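Local structure of SusD superfamily protein (Parabacteroides distasonis, 3OTN) at residues 48-51 with 56-59; 286-291 with 450-455; 52-57 with 426-431. The protein is a putative outer membrane protein of the SusD family that probably binds nutrients, most likely carbohydrates, at the cell surface. All coordinates share one frame; numbering follows the deposited sequence.

Contact 1 (48-51 with 56-59)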
ATOM      1  N   LEU A  48       5.901  -4.700   4.192  1.00 16.47           N
ATOM      2  CA  LEU A  48       4.561  -4.468   4.721  1.00 18.06           C
ATOM      3  C   LEU A  48       3.684  -5.711   4.744  1.00 20.17           C
ATOM      4  O   LEU A  48       2.569  -5.645   5.227  1.00 22.51           O
ATOM      5  CB  LEU A  48       3.880  -3.348   3.943  1.00 17.34           C
ATOM      6  CG  LEU A  48       4.635  -2.011   3.815  1.00 21.32           C
ATOM      7  CD1 LEU A  48       3.832  -1.048   2.958  1.00 15.18           C
ATOM      8  CD2 LEU A  48       4.948  -1.394   5.162  1.00 19.07           C
ATOM      9  N   GLU A  49       4.179  -6.831   4.229  1.00 17.31           N
ATOM     10  CA  GLU A  49       3.469  -8.110   4.313  1.00 19.46           C
ATOM     11  C   GLU A  49       4.092  -9.109   5.248  1.00 19.33           C
ATOM     12  O   GLU A  49       3.405 -10.028   5.727  1.00 20.36           O
ATOM     13  CB  GLU A  49       3.340  -8.732   2.921  1.00 17.97           C
ATOM     14  CG  GLU A  49       2.567  -7.820   1.907  1.00 21.13           C
ATOM     15  CD  GLU A  49       1.139  -7.514   2.337  1.00 20.56           C
ATOM     16  OE1 GLU A  49       0.475  -8.364   2.988  1.00 18.75           O
ATOM     17  OE2 GLU A  49       0.654  -6.414   2.018  1.00 19.95           O
ATOM     18  N   TYR A  50       5.382  -8.976   5.500  1.00 20.57           N
ATOM     19  CA  TYR A  50       6.078 -10.015   6.292  1.00 19.48           C
ATOM     20  C   TYR A  50       5.797 -10.028   7.770  1.00 21.03           C
ATOM     21  O   TYR A  50       6.065 -11.058   8.410  1.00 21.40           O
ATOM     22  CB  TYR A  50       7.572 -10.006   6.016  1.00 22.30           C
ATOM     23  CG  TYR A  50       8.037 -10.695   4.743  1.00 21.73           C
ATOM     24  CD1 TYR A  50       7.208 -11.524   3.979  1.00 20.05           C
ATOM     25  CD2 TYR A  50       9.372 -10.594   4.361  1.00 22.69           C
ATOM     26  CE1 TYR A  50       7.714 -12.206   2.878  1.00 21.16           C
ATOM     27  CE2 TYR A  50       9.862 -11.248   3.252  1.00 20.60           C
ATOM     28  CZ  TYR A  50       9.026 -12.042   2.508  1.00 16.49           C
ATOM     29  OH  TYR A  50       9.575 -12.703   1.423  1.00 20.91           O
HETATM   30  N   MSE A  51       5.202  -8.974   8.336  1.00 20.16           N
HETATM   31  CA  MSE A  51       4.910  -8.989   9.757  1.00 19.84           C
HETATM   32  C   MSE A  51       3.448  -9.224  10.096  1.00 22.56           C
HETATM   33  O   MSE A  51       3.135  -9.360  11.269  1.00 24.86           O
HETATM   34  CB  MSE A  51       5.389  -7.727  10.463  1.00 21.17           C
HETATM   35  CG  MSE A  51       6.904  -7.561  10.471  1.00 27.47           C
HETATM   36 SE   MSE A  51       7.815  -8.950  11.484  0.75 28.37          SE
HETATM   37  CE  MSE A  51       6.743  -9.278  12.975  1.00 13.81           C
ATOM     38  N   THR A  56       4.083 -16.102   4.189  1.00 24.35           N
ATOM     39  CA  THR A  56       5.412 -16.679   4.343  1.00 25.22           C
ATOM     40  C   THR A  56       6.145 -16.589   2.978  1.00 27.20           C
ATOM     41  O   THR A  56       5.701 -15.873   2.045  1.00 20.89           O
ATOM     42  CB  THR A  56       5.317 -18.135   4.832  1.00 24.80           C
ATOM     43  OG1 THR A  56       4.693 -18.924   3.816  1.00 28.06           O
ATOM     44  CG2 THR A  56       4.443 -18.197   6.058  1.00 26.56           C
ATOM     45  N   SER A  57       7.283 -17.269   2.901  1.00 27.77           N
ATOM     46  CA  SER A  57       8.131 -17.287   1.722  1.00 29.13           C
ATOM     47  C   SER A  57       8.590 -18.710   1.483  1.00 32.01           C
ATOM     48  O   SER A  57       8.776 -19.453   2.440  1.00 33.93           O
ATOM     49  CB  SER A  57       9.345 -16.382   1.953  1.00 29.08           C
ATOM     50  OG  SER A  57      10.183 -16.350   0.804  1.00 26.80           O
ATOM     51  N   GLU A  58       8.693 -19.105   0.217  1.00 32.12           N
ATOM     52  CA  GLU A  58       9.437 -20.315  -0.186  1.00 36.55           C
ATOM     53  C   GLU A  58      10.901 -19.945  -0.592  1.00 42.59           C
ATOM     54  O   GLU A  58      11.680 -20.816  -0.953  1.00 49.80           O
ATOM     55  CB  GLU A  58       8.783 -20.967  -1.405  1.00 33.12           C
ATOM     56  CG  GLU A  58       7.426 -21.479  -1.192  1.00 31.86           C
ATOM     57  CD  GLU A  58       6.745 -21.994  -2.465  1.00 33.91           C
ATOM     58  OE1 GLU A  58       7.000 -21.506  -3.590  1.00 30.05           O
ATOM     59  OE2 GLU A  58       5.920 -22.905  -2.325  1.00 44.11           O
ATOM     60  N   ASN A  59      11.237 -18.655  -0.548  1.00 46.60           N
ATOM     61  CA  ASN A  59      12.472 -18.079  -1.082  1.00 46.32           C
ATOM     62  C   ASN A  59      13.360 -17.636   0.104  1.00 49.46           C
ATOM     63  O   ASN A  59      13.073 -16.651   0.788  1.00 52.39           O
ATOM     64  CB  ASN A  59      12.087 -16.896  -1.974  1.00 43.62           C
ATOM     65  CG  ASN A  59      13.291 -16.012  -2.439  1.00 50.15           C
ATOM     66  OD1 ASN A  59      14.466 -16.433  -2.495  1.00 50.08           O
ATOM     67  ND2 ASN A  59      12.968 -14.764  -2.800  1.00 50.53           N
TER
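The ST turn that starts at Ser57, just beyond the short strand 55-56, meets the hydroxyl end of Tyr50 from the preceding loop. Tyr50 OH lies 3.7 Å from Ser57 CB and about as far from Ser57 OG, so the serine side chain packs against the phenol oxygen without bonding to it. Further back along the ring, Tyr50 CE1 comes to 4.3 Å from Thr56 O; both Thr56 and Ser57 approach the ring obliquely. The hydroxyl of Tyr50 is committed elsewhere, to the backbone carbonyl of Ser284, while the ring also meets that of Tyr64 with their planes at about 55°. On the other side of the contact, Ser57 OG stands opposite the backbone N (chi1 -179°) and leans back over the following peptides, where it accepts from Asn59 N at 2.9 Å with an N-H...O angle of 151°. Its hydroxyl is also hydrogen-bonded to Ser62 OG. With an alanine here, Asn59 N would probably lose its side-chain acceptor and Ser62 OG one of its partners, and the turn after the strand could shift beside the tyrosine. Asn59 ND2 bonds Ser284 OG, so Tyr50 and Asn59 both reach the same serine. The arrangement is plain loop packing in which a side-chain-to-backbone bond two residues on, the signature of an ST turn, shapes the exit from a short beta strand.

Contact 2 (286-291 with 450-455)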
ATOM      1  N   ILE A 286       3.745 -15.885  -0.053  1.00 22.25           N
ATOM      2  CA  ILE A 286       2.898 -17.046  -0.093  1.00 22.13           C
ATOM      3  C   ILE A 286       1.867 -16.833   1.014  1.00 22.73           C
ATOM      4  O   ILE A 286       2.265 -16.541   2.137  1.00 24.43           O
ATOM      5  CB  ILE A 286       3.754 -18.289   0.225  1.00 24.52           C
ATOM      6  CG1 ILE A 286       4.976 -18.371  -0.706  1.00 26.95           C
ATOM      7  CG2 ILE A 286       2.902 -19.605   0.142  1.00 26.22           C
ATOM      8  CD1 ILE A 286       4.629 -18.448  -2.191  1.00 21.85           C
ATOM      9  N   PRO A 287       0.554 -17.004   0.723  1.00 21.30           N
ATOM     10  CA  PRO A 287      -0.429 -16.825   1.788  1.00 21.73           C
ATOM     11  C   PRO A 287      -0.388 -18.009   2.747  1.00 22.13           C
ATOM     12  O   PRO A 287      -0.037 -19.111   2.341  1.00 21.90           O
ATOM     13  CB  PRO A 287      -1.745 -16.792   1.029  1.00 19.82           C
ATOM     14  CG  PRO A 287      -1.517 -17.750  -0.132  1.00 22.01           C
ATOM     15  CD  PRO A 287      -0.046 -17.635  -0.468  1.00 21.58           C
ATOM     16  N   THR A 288      -0.745 -17.787   4.006  1.00 21.54           N
ATOM     17  CA  THR A 288      -0.845 -18.896   4.934  1.00 23.55           C
ATOM     18  C   THR A 288      -2.134 -19.664   4.665  1.00 23.58           C
ATOM     19  O   THR A 288      -3.166 -19.083   4.316  1.00 21.24           O
ATOM     20  CB  THR A 288      -0.825 -18.462   6.396  1.00 21.94           C
ATOM     21  OG1 THR A 288      -1.947 -17.612   6.659  1.00 24.57           O
ATOM     22  CG2 THR A 288       0.452 -17.783   6.738  1.00 21.65           C
ATOM     23  N   LYS A 289      -2.051 -20.973   4.839  1.00 25.44           N
ATOM     24  CA  LYS A 289      -3.221 -21.858   4.859  1.00 24.56           C
ATOM     25  C   LYS A 289      -4.274 -21.355   5.864  1.00 22.52           C
ATOM     26  O   LYS A 289      -5.440 -21.344   5.563  1.00 23.28           O
ATOM     27  CB  LYS A 289      -2.745 -23.286   5.201  1.00 26.96           C
ATOM     28  CG  LYS A 289      -3.819 -24.321   5.581  1.00 38.50           C
ATOM     29  CD  LYS A 289      -3.151 -25.609   6.149  1.00 43.32           C
ATOM     30  CE  LYS A 289      -4.022 -26.293   7.226  1.00 47.28           C
ATOM     31  NZ  LYS A 289      -5.235 -26.956   6.679  1.00 46.96           N
ATOM     32  N   GLU A 290      -3.840 -20.906   7.039  1.00 25.80           N
ATOM     33  CA  GLU A 290      -4.733 -20.398   8.115  1.00 26.59           C
ATOM     34  C   GLU A 290      -5.528 -19.145   7.730  1.00 24.96           C
ATOM     35  O   GLU A 290      -6.712 -19.017   8.074  1.00 24.97           O
ATOM     36  CB  GLU A 290      -3.949 -20.097   9.417  1.00 27.55           C
ATOM     37  CG  GLU A 290      -3.338 -21.321  10.131  1.00 25.82           C
ATOM     38  CD  GLU A 290      -1.953 -21.734   9.596  1.00 38.07           C
ATOM     39  OE1 GLU A 290      -1.505 -21.230   8.518  1.00 29.48           O
ATOM     40  OE2 GLU A 290      -1.332 -22.580  10.256  1.00 41.10           O
ATOM     41  N   PHE A 291      -4.895 -18.219   7.006  1.00 22.90           N
ATOM     42  CA  PHE A 291      -5.618 -17.067   6.503  1.00 21.75           C
ATOM     43  C   PHE A 291      -6.602 -17.447   5.425  1.00 20.67           C
ATOM     44  O   PHE A 291      -7.747 -16.978   5.440  1.00 20.12           O
ATOM     45  CB  PHE A 291      -4.692 -15.975   5.990  1.00 20.42           C
ATOM     46  CG  PHE A 291      -5.425 -14.742   5.513  1.00 22.02           C
ATOM     47  CD1 PHE A 291      -6.260 -14.044   6.371  1.00 23.16           C
ATOM     48  CD2 PHE A 291      -5.297 -14.301   4.194  1.00 19.78           C
ATOM     49  CE1 PHE A 291      -6.942 -12.894   5.937  1.00 27.78           C
ATOM     50  CE2 PHE A 291      -5.972 -13.173   3.745  1.00 22.86           C
ATOM     51  CZ  PHE A 291      -6.793 -12.454   4.621  1.00 25.26           C
ATOM     52  N   THR A 450       2.113 -15.707  17.106  1.00 38.62           N
ATOM     53  CA  THR A 450       2.000 -16.017  15.680  1.00 37.37           C
ATOM     54  C   THR A 450       1.860 -17.515  15.520  1.00 38.04           C
ATOM     55  O   THR A 450       2.039 -18.266  16.491  1.00 37.98           O
ATOM     56  CB  THR A 450       3.227 -15.574  14.874  1.00 33.82           C
ATOM     57  OG1 THR A 450       4.369 -16.318  15.315  1.00 33.16           O
ATOM     58  CG2 THR A 450       3.481 -14.097  15.039  1.00 33.88           C
ATOM     59  N   ASN A 451       1.567 -17.934  14.280  1.00 38.84           N
ATOM     60  CA  ASN A 451       1.548 -19.370  13.890  1.00 38.85           C
ATOM     61  C   ASN A 451       2.812 -20.130  14.302  1.00 38.80           C
ATOM     62  O   ASN A 451       2.750 -21.331  14.555  1.00 37.11           O
ATOM     63  CB  ASN A 451       1.356 -19.533  12.363  1.00 38.05           C
ATOM     64  CG  ASN A 451       0.011 -19.010  11.876  1.00 39.39           C
ATOM     65  OD1 ASN A 451      -0.915 -18.915  12.655  1.00 30.20           O
ATOM     66  ND2 ASN A 451      -0.094 -18.671  10.576  1.00 25.46           N
ATOM     67  N   TRP A 452       3.933 -19.414  14.410  1.00 38.34           N
ATOM     68  CA  TRP A 452       5.254 -20.011  14.697  1.00 42.11           C
ATOM     69  C   TRP A 452       5.746 -19.832  16.164  1.00 41.53           C
ATOM     70  O   TRP A 452       6.940 -19.984  16.441  1.00 42.04           O
ATOM     71  CB  TRP A 452       6.251 -19.474  13.633  1.00 41.41           C
ATOM     72  CG  TRP A 452       5.674 -19.726  12.235  1.00 46.92           C
ATOM     73  CD1 TRP A 452       5.725 -20.907  11.517  1.00 51.15           C
ATOM     74  CD2 TRP A 452       4.866 -18.815  11.445  1.00 44.89           C
ATOM     75  NE1 TRP A 452       5.029 -20.771  10.329  1.00 46.17           N
ATOM     76  CE2 TRP A 452       4.487 -19.508  10.261  1.00 46.61           C
ATOM     77  CE3 TRP A 452       4.437 -17.484  11.620  1.00 38.96           C
ATOM     78  CZ2 TRP A 452       3.705 -18.904   9.246  1.00 40.44           C
ATOM     79  CZ3 TRP A 452       3.649 -16.880  10.604  1.00 37.46           C
ATOM     80  CH2 TRP A 452       3.302 -17.601   9.434  1.00 35.23           C
ATOM     81  N   GLY A 453       4.828 -19.528  17.091  1.00 38.84           N
ATOM     82  CA  GLY A 453       5.156 -19.378  18.529  1.00 37.19           C
ATOM     83  C   GLY A 453       5.735 -18.048  19.040  1.00 36.91           C
ATOM     84  O   GLY A 453       6.084 -17.932  20.227  1.00 35.06           O
ATOM     85  N   LYS A 454       5.833 -17.033  18.186  1.00 33.97           N
ATOM     86  CA  LYS A 454       6.477 -15.752  18.581  1.00 33.31           C
ATOM     87  C   LYS A 454       5.440 -14.768  19.094  1.00 31.82           C
ATOM     88  O   LYS A 454       4.332 -14.721  18.561  1.00 32.70           O
ATOM     89  CB  LYS A 454       7.239 -15.148  17.392  1.00 28.17           C
ATOM     90  CG  LYS A 454       8.264 -16.110  16.770  1.00 36.00           C
ATOM     91  CD  LYS A 454       9.352 -16.536  17.766  1.00 40.02           C
ATOM     92  CE  LYS A 454      10.361 -17.461  17.090  1.00 54.32           C
ATOM     93  NZ  LYS A 454      11.137 -18.273  18.076  1.00 58.38           N
ATOM     94  N   VAL A 455       5.814 -13.955  20.084  1.00 29.46           N
ATOM     95  CA  VAL A 455       4.873 -13.027  20.710  1.00 30.29           C
ATOM     96  C   VAL A 455       5.256 -11.583  20.402  1.00 26.78           C
ATOM     97  O   VAL A 455       6.393 -11.170  20.638  1.00 28.54           O
ATOM     98  CB  VAL A 455       4.767 -13.273  22.251  1.00 34.00           C
ATOM     99  CG1 VAL A 455       3.829 -12.249  22.879  1.00 30.02           C
ATOM    100  CG2 VAL A 455       4.272 -14.721  22.547  1.00 32.90           C
TER
HETATM  101  O   HOH W   1      -1.883 -16.708   9.271  1.00 24.08           O
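Asn451 and Trp452, the central residues of a type I beta turn running from Thr450 to Gly453, face Thr288 and Glu290 at the start of helix 289-292. The turn opens with Thr450, whose OG1 accepts from Trp452 N at 3.3 Å, an ST turn laid over the beta turn. Asn451 comes next and reaches across. Its amide and the carboxylate of Glu290 lie stacked, their planes 23° apart, with Asn451 ND2 3.6 Å from Glu290 OE1. A bend in the glutamate chain (chi2 85°) folds its carboxylate back to this position. The more directional link runs through a water that accepts from Asn451 ND2 at 3.0 Å and from Thr288 OG1 at 2.8 Å. Thr288 is the N-cap of the helix, and the same OG1 accepts from Phe291 N; the hydroxyl thus caps the helix and gives its own proton to the water. Trp452 follows, with Asn451 CB over the centre of one indole face. The rim of its six-membered ring touches the threonine methyl, Trp452 CH2 lying 3.9 Å from Thr288 CG2, close to the indole plane. Gly453, at positive phi, closes the beta turn through its N to Thr450 O. Lys454 then turns the chain back alongside its start, its carbonyl O accepting from Thr450 N at 2.8 Å.

Contact 3 (52-57 with 426-431); sequences TGKATS and FDMLRT
Met428, a selenomethionine in the deposited protein, points from helix 424-431 toward Thr52 and Lys54, on either side of Gly53 in the chain. Its CG stands beside the backbone N, and beyond it the chain is fully extended (chi2 174°, chi3 173°), which carries the terminal methyl well out from the helix. That methyl does most of the touching: Met428 CE is 3.4 Å from Thr52 O and 3.8 Å from Thr52 CB. The selenium follows behind, with Met428 SE 3.9 Å from Thr52 CA. The threonine therefore presents its backbone and CB to the methionine, while its hydroxyl is turned to other work. Thr52 OG1 accepts from Lys54 N at 3.0 Å, making an ST turn that passes through Gly53 at positive phi. Lys54 bends after CG and crosses the methionine at a slant, Lys54 CE lying 4.2 Å from Met428 CE. Only its aliphatic part is used here: the buried ammonium goes on to the carbonyl of Arg435 and a salt bridge with Asp437. Tyr415 of helix 403-418 touches both Lys54 and Met428, and Met424 from the first turn of helix 424-431 packs on Thr52 and Lys54. The turn is thus seated on two helices just before its chain enters strand 55-56, which pairs antiparallel with strand 286-287.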
ATOM      1  N   THR A  52       2.571  -9.349   9.098  1.00 22.93           N
ATOM      2  CA  THR A  52       1.169  -9.586   9.368  1.00 21.77           C
ATOM      3  C   THR A  52       0.903 -10.946   9.978  1.00 19.97           C
ATOM      4  O   THR A  52      -0.126 -11.119  10.616  1.00 20.02           O
ATOM      5  CB  THR A  52       0.258  -9.501   8.115  1.00 21.30           C
ATOM      6  OG1 THR A  52       0.559 -10.586   7.234  1.00 23.80           O
ATOM      7  CG2 THR A  52       0.417  -8.174   7.379  1.00 20.72           C
ATOM      8  N   GLY A  53       1.799 -11.910   9.755  1.00 19.81           N
ATOM      9  CA  GLY A  53       1.546 -13.297  10.103  1.00 22.38           C
ATOM     10  C   GLY A  53       0.639 -14.059   9.139  1.00 21.75           C
ATOM     11  O   GLY A  53       0.283 -15.223   9.401  1.00 22.57           O
ATOM     12  N   LYS A  54       0.293 -13.428   8.012  1.00 23.13           N
ATOM     13  CA  LYS A  54      -0.571 -14.017   6.989  1.00 23.32           C
ATOM     14  C   LYS A  54       0.168 -14.365   5.688  1.00 23.14           C
ATOM     15  O   LYS A  54      -0.466 -14.778   4.710  1.00 21.44           O
ATOM     16  CB  LYS A  54      -1.697 -13.057   6.602  1.00 26.88           C
ATOM     17  CG  LYS A  54      -2.408 -12.344   7.712  1.00 36.32           C
ATOM     18  CD  LYS A  54      -3.144 -13.219   8.624  1.00 33.46           C
ATOM     19  CE  LYS A  54      -4.091 -12.393   9.505  1.00 30.70           C
ATOM     20  NZ  LYS A  54      -4.296 -13.116  10.796  1.00 22.50           N
ATOM     21  N   ALA A  55       1.484 -14.205   5.681  1.00 21.28           N
ATOM     22  CA  ALA A  55       2.301 -14.530   4.523  1.00 23.41           C
ATOM     23  C   ALA A  55       3.595 -15.162   4.985  1.00 23.98           C
ATOM     24  O   ALA A  55       4.134 -14.811   6.041  1.00 23.59           O
ATOM     25  CB  ALA A  55       2.607 -13.263   3.718  1.00 21.29           C
ATOM     26  N   THR A  56       4.083 -16.102   4.189  1.00 24.35           N
ATOM     27  CA  THR A  56       5.412 -16.679   4.343  1.00 25.22           C
ATOM     28  C   THR A  56       6.145 -16.589   2.978  1.00 27.20           C
ATOM     29  O   THR A  56       5.701 -15.873   2.045  1.00 20.89           O
ATOM     30  CB  THR A  56       5.317 -18.135   4.832  1.00 24.80           C
ATOM     31  OG1 THR A  56       4.693 -18.924   3.816  1.00 28.06           O
ATOM     32  CG2 THR A  56       4.443 -18.197   6.058  1.00 26.56           C
ATOM     33  N   SER A  57       7.283 -17.269   2.901  1.00 27.77           N
ATOM     34  CA  SER A  57       8.131 -17.287   1.722  1.00 29.13           C
ATOM     35  C   SER A  57       8.590 -18.710   1.483  1.00 32.01           C
ATOM     36  O   SER A  57       8.776 -19.453   2.440  1.00 33.93           O
ATOM     37  CB  SER A  57       9.345 -16.382   1.953  1.00 29.08           C
ATOM     38  OG  SER A  57      10.183 -16.350   0.804  1.00 26.80           O
ATOM     39  N   PHE A 426      -0.493  -1.643   8.073  1.00 21.43           N
ATOM     40  CA  PHE A 426      -0.888  -0.296   8.527  1.00 22.10           C
ATOM     41  C   PHE A 426      -2.209  -0.292   9.343  1.00 21.70           C
ATOM     42  O   PHE A 426      -2.296   0.399  10.360  1.00 21.80           O
ATOM     43  CB  PHE A 426      -1.000   0.669   7.342  1.00 20.37           C
ATOM     44  CG  PHE A 426       0.330   0.982   6.660  1.00 22.04           C
ATOM     45  CD1 PHE A 426       1.503   1.128   7.383  1.00 20.51           C
ATOM     46  CD2 PHE A 426       0.377   1.128   5.283  1.00 18.73           C
ATOM     47  CE1 PHE A 426       2.712   1.436   6.741  1.00 29.45           C
ATOM     48  CE2 PHE A 426       1.555   1.434   4.633  1.00 24.12           C
ATOM     49  CZ  PHE A 426       2.730   1.591   5.360  1.00 22.00           C
ATOM     50  N   ASP A 427      -3.200  -1.082   8.929  1.00 19.81           N
ATOM     51  CA  ASP A 427      -4.421  -1.263   9.768  1.00 22.09           C
ATOM     52  C   ASP A 427      -4.099  -1.805  11.190  1.00 21.47           C
ATOM     53  O   ASP A 427      -4.597  -1.306  12.209  1.00 22.03           O
ATOM     54  CB  ASP A 427      -5.404  -2.238   9.114  1.00 24.11           C
ATOM     55  CG  ASP A 427      -6.081  -1.688   7.895  1.00 23.73           C
ATOM     56  OD1 ASP A 427      -5.926  -0.496   7.522  1.00 27.78           O
ATOM     57  OD2 ASP A 427      -6.835  -2.490   7.294  1.00 29.93           O
HETATM   58  N   MSE A 428      -3.248  -2.811  11.240  1.00 18.42           N
HETATM   59  CA  MSE A 428      -2.824  -3.395  12.502  1.00 19.89           C
HETATM   60  C   MSE A 428      -2.138  -2.357  13.414  1.00 21.71           C
HETATM   61  O   MSE A 428      -2.385  -2.334  14.615  1.00 22.01           O
HETATM   62  CB  MSE A 428      -1.924  -4.619  12.271  1.00 19.99           C
HETATM   63  CG  MSE A 428      -2.628  -5.804  11.623  1.00 20.50           C
HETATM   64 SE   MSE A 428      -1.341  -7.211  11.207  0.75 18.97          SE
HETATM   65  CE  MSE A 428      -2.506  -8.668  10.610  1.00 19.44           C
ATOM     66  N   LEU A 429      -1.309  -1.495  12.841  1.00 17.84           N
ATOM     67  CA  LEU A 429      -0.594  -0.485  13.629  1.00 19.88           C
ATOM     68  C   LEU A 429      -1.544   0.605  14.171  1.00 19.50           C
ATOM     69  O   LEU A 429      -1.408   1.027  15.323  1.00 20.41           O
ATOM     70  CB  LEU A 429       0.514   0.158  12.794  1.00 21.36           C
ATOM     71  CG  LEU A 429       1.689  -0.755  12.370  1.00 19.54           C
ATOM     72  CD1 LEU A 429       2.742   0.072  11.633  1.00 20.44           C
ATOM     73  CD2 LEU A 429       2.338  -1.521  13.587  1.00 21.21           C
ATOM     74  N   ARG A 430      -2.498   1.058  13.363  1.00 20.77           N
ATOM     75  CA  ARG A 430      -3.387   2.136  13.794  1.00 23.47           C
ATOM     76  C   ARG A 430      -4.500   1.686  14.741  1.00 24.53           C
ATOM     77  O   ARG A 430      -4.966   2.498  15.537  1.00 21.00           O
ATOM     78  CB  ARG A 430      -3.924   2.966  12.603  1.00 24.91           C
ATOM     79  CG  ARG A 430      -4.905   2.273  11.736  1.00 21.20           C
ATOM     80  CD  ARG A 430      -5.306   3.159  10.552  1.00 23.95           C
ATOM     81  NE  ARG A 430      -6.084   2.350   9.635  1.00 21.99           N
ATOM     82  CZ  ARG A 430      -7.337   1.948   9.867  1.00 24.27           C
ATOM     83  NH1 ARG A 430      -8.009   2.334  10.968  1.00 21.73           N
ATOM     84  NH2 ARG A 430      -7.929   1.164   8.993  1.00 23.52           N
ATOM     85  N   THR A 431      -4.885   0.408  14.690  1.00 23.21           N
ATOM     86  CA  THR A 431      -5.860  -0.140  15.624  1.00 22.53           C
ATOM     87  C   THR A 431      -5.179  -0.825  16.819  1.00 24.39           C
ATOM     88  O   THR A 431      -5.800  -0.982  17.854  1.00 24.31           O
ATOM     89  CB  THR A 431      -6.789  -1.170  14.943  1.00 24.68           C
ATOM     90  OG1 THR A 431      -6.039  -2.302  14.463  1.00 22.52           O
ATOM     91  CG2 THR A 431      -7.522  -0.545  13.785  1.00 20.99           C
TER

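The three contacts cluster on one side of the chain's centre, with centres 10 to 11 Å apart. Contacts 1 and 3 share Thr56 and Ser57, and strand 55-56 ties both to contact 2 by pairing with strand 286-287: Thr56 N lies 2.8 Å from Ile286 O, and just beyond the strands Thr288 N is 3.1 Å from Lys54 O. Thr56 CG2 also packs 3.3 Å from Trp452 CZ2, so the turn of contact 2 reaches the same strand. A second tie between contacts 1 and 3 brings Leu48 CD2 to 3.7 Å from Phe426 CZ. Contact 3 and the strand pairing join the early loop, folded on itself in contact 1, to the C-terminal half, where contact 2 lies.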